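Local coordinates for protein CT263 (Chlamydia trachomatis, PDB 4QAT) that is probably a nucleosidase of the methylthioadenosine/futalosine type, cleaving the N-glycosidic bond of a purine nucleoside, at residues Met6-Leu11 and Asn42-Val47; Ala78-Pro83 and Leu137-Met142. The protein carries 1 engineered substitution. One frame throughout, in Å; residues are numbered along the deposited sequence.

Contact 1 (Met6-Leu11 and Asn42-Val47); sequences MFKLLL and NVLLDV
The carbonyl oxygen of N42 takes the shortest of the five backbone bonds: F7 N reaches it at 2.6 Å, bent to 148° at the hydrogen, although the donor sits nearly in line with the C=O. M6 crowds the same oxygen with carbon, its CG lying 3.1 Å from N42 O. From there the Met chain, anti to its backbone nitrogen at first and then bent twice, swings across the neighbouring strand until CE rests 4.0 Å from L44 CB. N42 itself points its amide elsewhere: with chi1 at 68° the group stands between its own backbone N and carbonyl, where ND2 binds F198 O and OD1 accepts from D200 N. The F7 ring stacks on F198, so the C-terminal tail is held from both segments.

Strands 7-13 and 43-49 run parallel here in exact pairing, F7 beside V43 through L11 beside V47, the F7, L9 and L11 backbones each bonding to flanking residues of the other strand. They are neighbours in the mixed sheet, joined by a crossover through helix 16-25 and the antiparallel strand 36-40. L9 N to L44 O (2.9 Å) and L11 N to D46 O (2.8 Å, 178° at the hydrogen) are nearly straight.

On the face of L9, L11, L45 and V47, L45 leans toward the partner strand. Its CD1 lies 3.6 Å from L9 CD2, the two leucines side by side and pointing the same way, and 3.8 Å from L11 CD1. Helix 180-197 packs here through I191 and Y195. On the other face L10 CD1 meets D46 CB at 4.0 Å, the chains crossing roughly at right angles, while the D46 carboxylate, buried, is satisfied by Y69 OH and T37 OG1.

Contact 2 (Ala78-Pro83 and Leu137-Met142); sequences AGAANP and LQLVDM
G79 and V140 form an antiparallel hydrogen-bonded pair, bonding through both backbones: G79 N to V140 O and V140 N to G79 O, each 2.8 Å and each distinctly bent. A third bond, A81 N to Q138 O, is straighter at 172° and 2.9 Å long. This is a short beta ladder that adds strand 139-141 to the end of strand 71-80, their N-to-C directions 142° apart, well short of straight antiparallel.

Alanine methyls meet the larger side chains of the other segment. A78 CB sits 3.9 Å from L139 CB, while beyond the ladder A81 CB touches L137 CB at 3.8 Å and also comes near V140 CG2. L139, with CG anti to its carbonyl carbon (chi1 -67°), brings CD2 to 3.7 Å from G79 O; its side chain also packs on Y91 and I93 of strand 90-100. A water bridges the loop ends, accepting from N82 ND2 and donating to L137 O, while N82 OD1 accepts from N84 N.

Further out, strand 119-124 runs parallel beside 139-141 as its next neighbour in the sheet, and Q138 OE1 takes the N-H of Q121. D141 lies at the entry to helix 144-153: its OD1 bonds S124 OG, and its OD2 receives both K162 NZ and the backbone N of G144.

From the N terminus, strand 7-13 leads into helix 16-25, then through strands 29-30 and 36-40, the latter antiparallel to 43-49, and contact 1 closes that excursion when 42-47 returns beside 6-11. The chain then runs on into strand 71-80, which lies on the other side of strand 7-13 in the sheet, and at its far end contact 2 opens. What follows is a long excursion of strands and loops, with no helix, closing at 137-142. The two contacts are therefore in series, neither nested nor crossed. Their centres stand about 29 Å apart on opposite sides of the chain's centre. Contact 1 joins the first strand to 43-49, on the side away from strand 71-80, and contact 2 links strand 71-80 to 139-141.

Contact 1 (Met6-Leu11 and Asn42-Val47)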
loop_
_atom_site.group_PDB
_atom_site.type_symbol
_atom_site.label_atom_id
_atom_site.label_comp_id
_atom_site.label_asym_id
_atom_site.label_seq_id
_atom_site.Cartn_x
_atom_site.Cartn_y
_atom_site.Cartn_z
ATOM N N MET A 6 22.012 0.500 -11.242
ATOM C CA MET A 6 20.714 -0.215 -11.414
ATOM C C MET A 6 19.739 0.244 -10.342
ATOM O O MET A 6 20.082 0.257 -9.162
ATOM C CB MET A 6 20.930 -1.734 -11.344
ATOM C CG MET A 6 19.680 -2.595 -11.524
ATOM S SD MET A 6 19.931 -3.918 -12.734
ATOM C CE MET A 6 19.431 -5.343 -11.778
ATOM N N PHE A 7 18.530 0.633 -10.745
ATOM C CA PHE A 7 17.539 1.143 -9.805
ATOM C C PHE A 7 16.728 -0.025 -9.260
ATOM O O PHE A 7 16.195 -0.831 -10.034
ATOM C CB PHE A 7 16.627 2.162 -10.483
ATOM C CG PHE A 7 15.675 2.819 -9.545
ATOM C CD1 PHE A 7 16.070 3.905 -8.782
ATOM C CD2 PHE A 7 14.390 2.342 -9.413
ATOM C CE1 PHE A 7 15.190 4.505 -7.901
ATOM C CE2 PHE A 7 13.510 2.934 -8.545
ATOM C CZ PHE A 7 13.907 4.018 -7.787
ATOM N N LYS A 8 16.636 -0.114 -7.935
ATOM C CA LYS A 8 16.043 -1.261 -7.257
ATOM C C LYS A 8 14.767 -0.822 -6.539
ATOM O O LYS A 8 14.823 -0.092 -5.536
ATOM C CB LYS A 8 17.057 -1.877 -6.293
ATOM C CG LYS A 8 18.352 -2.472 -6.922
ATOM C CD LYS A 8 19.098 -3.262 -5.825
ATOM C CE LYS A 8 20.603 -3.235 -5.960
ATOM N NZ LYS A 8 21.074 -4.128 -7.047
ATOM N N LEU A 9 13.620 -1.289 -7.031
ATOM C CA LEU A 9 12.302 -0.880 -6.550
ATOM C C LEU A 9 11.602 -2.077 -5.921
ATOM O O LEU A 9 11.469 -3.133 -6.549
ATOM C CB LEU A 9 11.470 -0.311 -7.700
ATOM C CG LEU A 9 10.033 0.134 -7.480
ATOM C CD1 LEU A 9 9.855 1.071 -6.309
ATOM C CD2 LEU A 9 9.554 0.793 -8.776
ATOM N N LEU A 10 11.167 -1.916 -4.685
ATOM C CA LEU A 10 10.374 -2.916 -3.982
ATOM C C LEU A 10 8.935 -2.432 -3.913
ATOM O O LEU A 10 8.671 -1.361 -3.368
ATOM C CB LEU A 10 10.924 -3.150 -2.574
ATOM C CG LEU A 10 10.143 -4.098 -1.659
ATOM C CD1 LEU A 10 10.112 -5.534 -2.228
ATOM C CD2 LEU A 10 10.747 -4.059 -0.251
ATOM N N LEU A 11 8.017 -3.235 -4.423
ATOM C CA LEU A 11 6.588 -2.999 -4.267
ATOM C C LEU A 11 6.088 -3.894 -3.154
ATOM O O LEU A 11 6.346 -5.098 -3.163
ATOM C CB LEU A 11 5.837 -3.314 -5.558
ATOM C CG LEU A 11 6.426 -2.672 -6.814
ATOM C CD1 LEU A 11 5.651 -3.181 -8.008
ATOM C CD2 LEU A 11 6.371 -1.167 -6.794
ATOM N N ASN A 42 17.922 -1.081 -16.607
ATOM C CA ASN A 42 18.572 -0.700 -15.368
ATOM C C ASN A 42 17.686 -0.886 -14.147
ATOM O O ASN A 42 18.050 -0.398 -13.074
ATOM C CB ASN A 42 19.001 0.763 -15.440
ATOM C CG ASN A 42 17.810 1.706 -15.469
ATOM O OD1 ASN A 42 17.100 1.772 -16.473
ATOM N ND2 ASN A 42 17.575 2.428 -14.364
ATOM N N VAL A 43 16.534 -1.550 -14.269
ATOM C CA VAL A 43 15.536 -1.553 -13.194
ATOM C C VAL A 43 15.296 -2.971 -12.699
ATOM O O VAL A 43 14.978 -3.871 -13.484
ATOM C CB VAL A 43 14.207 -0.925 -13.643
ATOM C CG1 VAL A 43 13.202 -0.941 -12.498
ATOM C CG2 VAL A 43 14.436 0.490 -14.121
ATOM N N LEU A 44 15.400 -3.147 -11.392
ATOM C CA LEU A 44 14.992 -4.368 -10.721
ATOM C C LEU A 44 13.683 -4.073 -10.017
ATOM O O LEU A 44 13.583 -3.088 -9.273
ATOM C CB LEU A 44 16.031 -4.836 -9.701
ATOM C CG LEU A 44 15.600 -5.963 -8.750
ATOM C CD1 LEU A 44 15.439 -7.303 -9.489
ATOM C CD2 LEU A 44 16.576 -6.099 -7.611
ATOM N N LEU A 45 12.690 -4.919 -10.247
ATOM C CA LEU A 45 11.371 -4.747 -9.666
ATOM C C LEU A 45 11.030 -5.989 -8.857
ATOM O O LEU A 45 10.804 -7.061 -9.422
ATOM C CB LEU A 45 10.348 -4.510 -10.773
ATOM C CG LEU A 45 8.970 -4.020 -10.392
ATOM C CD1 LEU A 45 9.037 -2.711 -9.596
ATOM C CD2 LEU A 45 8.168 -3.841 -11.678
ATOM N N ASP A 46 10.952 -5.843 -7.539
ATOM C CA ASP A 46 10.617 -6.951 -6.661
ATOM C C ASP A 46 9.270 -6.678 -6.013
ATOM O O ASP A 46 8.892 -5.520 -5.821
ATOM C CB ASP A 46 11.676 -7.155 -5.572
ATOM C CG ASP A 46 12.974 -7.765 -6.115
ATOM O OD1 ASP A 46 12.986 -8.268 -7.268
ATOM O OD2 ASP A 46 13.975 -7.742 -5.380
ATOM N N VAL A 47 8.558 -7.751 -5.669
ATOM C CA VAL A 47 7.226 -7.636 -5.083
ATOM C C VAL A 47 7.158 -8.510 -3.846
ATOM O O VAL A 47 7.486 -9.702 -3.901
ATOM C CB VAL A 47 6.116 -8.026 -6.077
ATOM C CG1 VAL A 47 4.730 -7.914 -5.395
ATOM C CG2 VAL A 47 6.155 -7.103 -7.255
#

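Contact 2 (Ala78-Pro83 and Leu137-Met142)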
loop_
_atom_site.group_PDB
_atom_site.type_symbol
_atom_site.label_atom_id
_atom_site.label_comp_id
_atom_site.label_asym_id
_atom_site.label_seq_id
_atom_site.Cartn_x
_atom_site.Cartn_y
_atom_site.Cartn_z
ATOM N N ALA A 78 -7.673 1.276 0.504
ATOM C CA ALA A 78 -7.908 1.988 1.747
ATOM C C ALA A 78 -9.373 2.368 1.795
ATOM O O ALA A 78 -9.935 2.788 0.787
ATOM C CB ALA A 78 -7.047 3.246 1.880
ATOM N N GLY A 79 -9.977 2.180 2.964
ATOM C CA GLY A 79 -11.321 2.655 3.175
ATOM C C GLY A 79 -11.370 4.167 3.222
ATOM O O GLY A 79 -10.408 4.834 3.607
ATOM N N ALA A 80 -12.511 4.717 2.806
ATOM C CA ALA A 80 -12.739 6.157 2.837
ATOM C C ALA A 80 -13.680 6.497 3.985
ATOM O O ALA A 80 -14.818 6.010 4.021
ATOM C CB ALA A 80 -13.286 6.632 1.496
ATOM N N ALA A 81 -13.201 7.312 4.933
ATOM C CA ALA A 81 -13.957 7.635 6.137
ATOM C C ALA A 81 -14.575 9.028 6.075
ATOM O O ALA A 81 -15.120 9.510 7.078
ATOM C CB ALA A 81 -13.059 7.518 7.369
ATOM N N ASN A 82 -14.479 9.688 4.932
ATOM C CA ASN A 82 -15.061 10.981 4.675
ATOM C C ASN A 82 -15.848 10.825 3.378
ATOM O O ASN A 82 -15.316 10.287 2.387
ATOM C CB ASN A 82 -13.988 12.094 4.559
ATOM C CG ASN A 82 -14.599 13.489 4.423
ATOM O OD1 ASN A 82 -15.569 13.696 3.686
ATOM N ND2 ASN A 82 -14.054 14.447 5.162
ATOM N N PRO A 83 -17.137 11.193 3.350
ATOM C CA PRO A 83 -17.905 11.021 2.106
ATOM C C PRO A 83 -17.414 11.878 0.950
ATOM O O PRO A 83 -17.815 11.618 -0.190
ATOM C CB PRO A 83 -19.332 11.417 2.510
ATOM C CG PRO A 83 -19.135 12.378 3.635
ATOM C CD PRO A 83 -17.918 11.848 4.403
ATOM N N LEU A 137 -10.679 11.785 9.760
ATOM C CA LEU A 137 -9.990 10.752 9.001
ATOM C C LEU A 137 -10.284 10.914 7.522
ATOM O O LEU A 137 -11.329 11.435 7.123
ATOM C CB LEU A 137 -10.388 9.336 9.441
ATOM C CG LEU A 137 -10.161 9.011 10.923
ATOM C CD1 LEU A 137 -10.612 7.603 11.217
ATOM C CD2 LEU A 137 -8.689 9.178 11.310
ATOM N N GLN A 138 -9.323 10.492 6.716
ATOM C CA GLN A 138 -9.495 10.482 5.274
ATOM C C GLN A 138 -9.448 9.022 4.835
ATOM O O GLN A 138 -10.484 8.359 4.805
ATOM C CB GLN A 138 -8.450 11.371 4.580
ATOM C CG GLN A 138 -8.535 12.834 4.985
ATOM C CD GLN A 138 -7.617 13.766 4.196
ATOM O OE1 GLN A 138 -6.747 13.340 3.441
ATOM N NE2 GLN A 138 -7.819 15.054 4.378
ATOM N N LEU A 139 -8.302 8.502 4.462
ATOM C CA LEU A 139 -8.172 7.127 4.061
ATOM C C LEU A 139 -7.695 6.310 5.247
ATOM O O LEU A 139 -6.918 6.785 6.078
ATOM C CB LEU A 139 -7.168 7.011 2.910
ATOM C CG LEU A 139 -7.571 7.650 1.572
ATOM C CD1 LEU A 139 -6.419 7.559 0.585
ATOM C CD2 LEU A 139 -8.833 7.005 1.025
ATOM N N VAL A 140 -8.114 5.054 5.282
ATOM C CA VAL A 140 -7.837 4.170 6.415
ATOM C C VAL A 140 -7.386 2.819 5.869
ATOM O O VAL A 140 -8.082 2.226 5.036
ATOM C CB VAL A 140 -9.073 3.998 7.313
ATOM C CG1 VAL A 140 -8.717 3.122 8.465
ATOM C CG2 VAL A 140 -9.627 5.343 7.800
ATOM N N ASP A 141 -6.237 2.312 6.341
ATOM C CA ASP A 141 -5.788 0.986 5.923
ATOM C C ASP A 141 -5.314 0.236 7.153
ATOM O O ASP A 141 -5.626 0.642 8.269
ATOM C CB ASP A 141 -4.687 1.058 4.847
ATOM C CG ASP A 141 -3.304 1.414 5.418
ATOM O OD1 ASP A 141 -3.230 2.016 6.520
ATOM O OD2 ASP A 141 -2.273 1.142 4.745
ATOM N N MET A 142 -4.570 -0.859 6.963
ATOM C CA MET A 142 -4.005 -1.600 8.077
ATOM C C MET A 142 -2.482 -1.517 8.169
ATOM O O MET A 142 -1.955 -1.361 9.279
ATOM C CB MET A 142 -4.433 -3.072 7.991
ATOM C CG MET A 142 -5.941 -3.280 8.310
ATOM S SD MET A 142 -6.536 -4.976 8.049
ATOM C CE MET A 142 -5.270 -5.871 8.971
HETATM O O HOH W 1 -11.879 14.139 6.868
#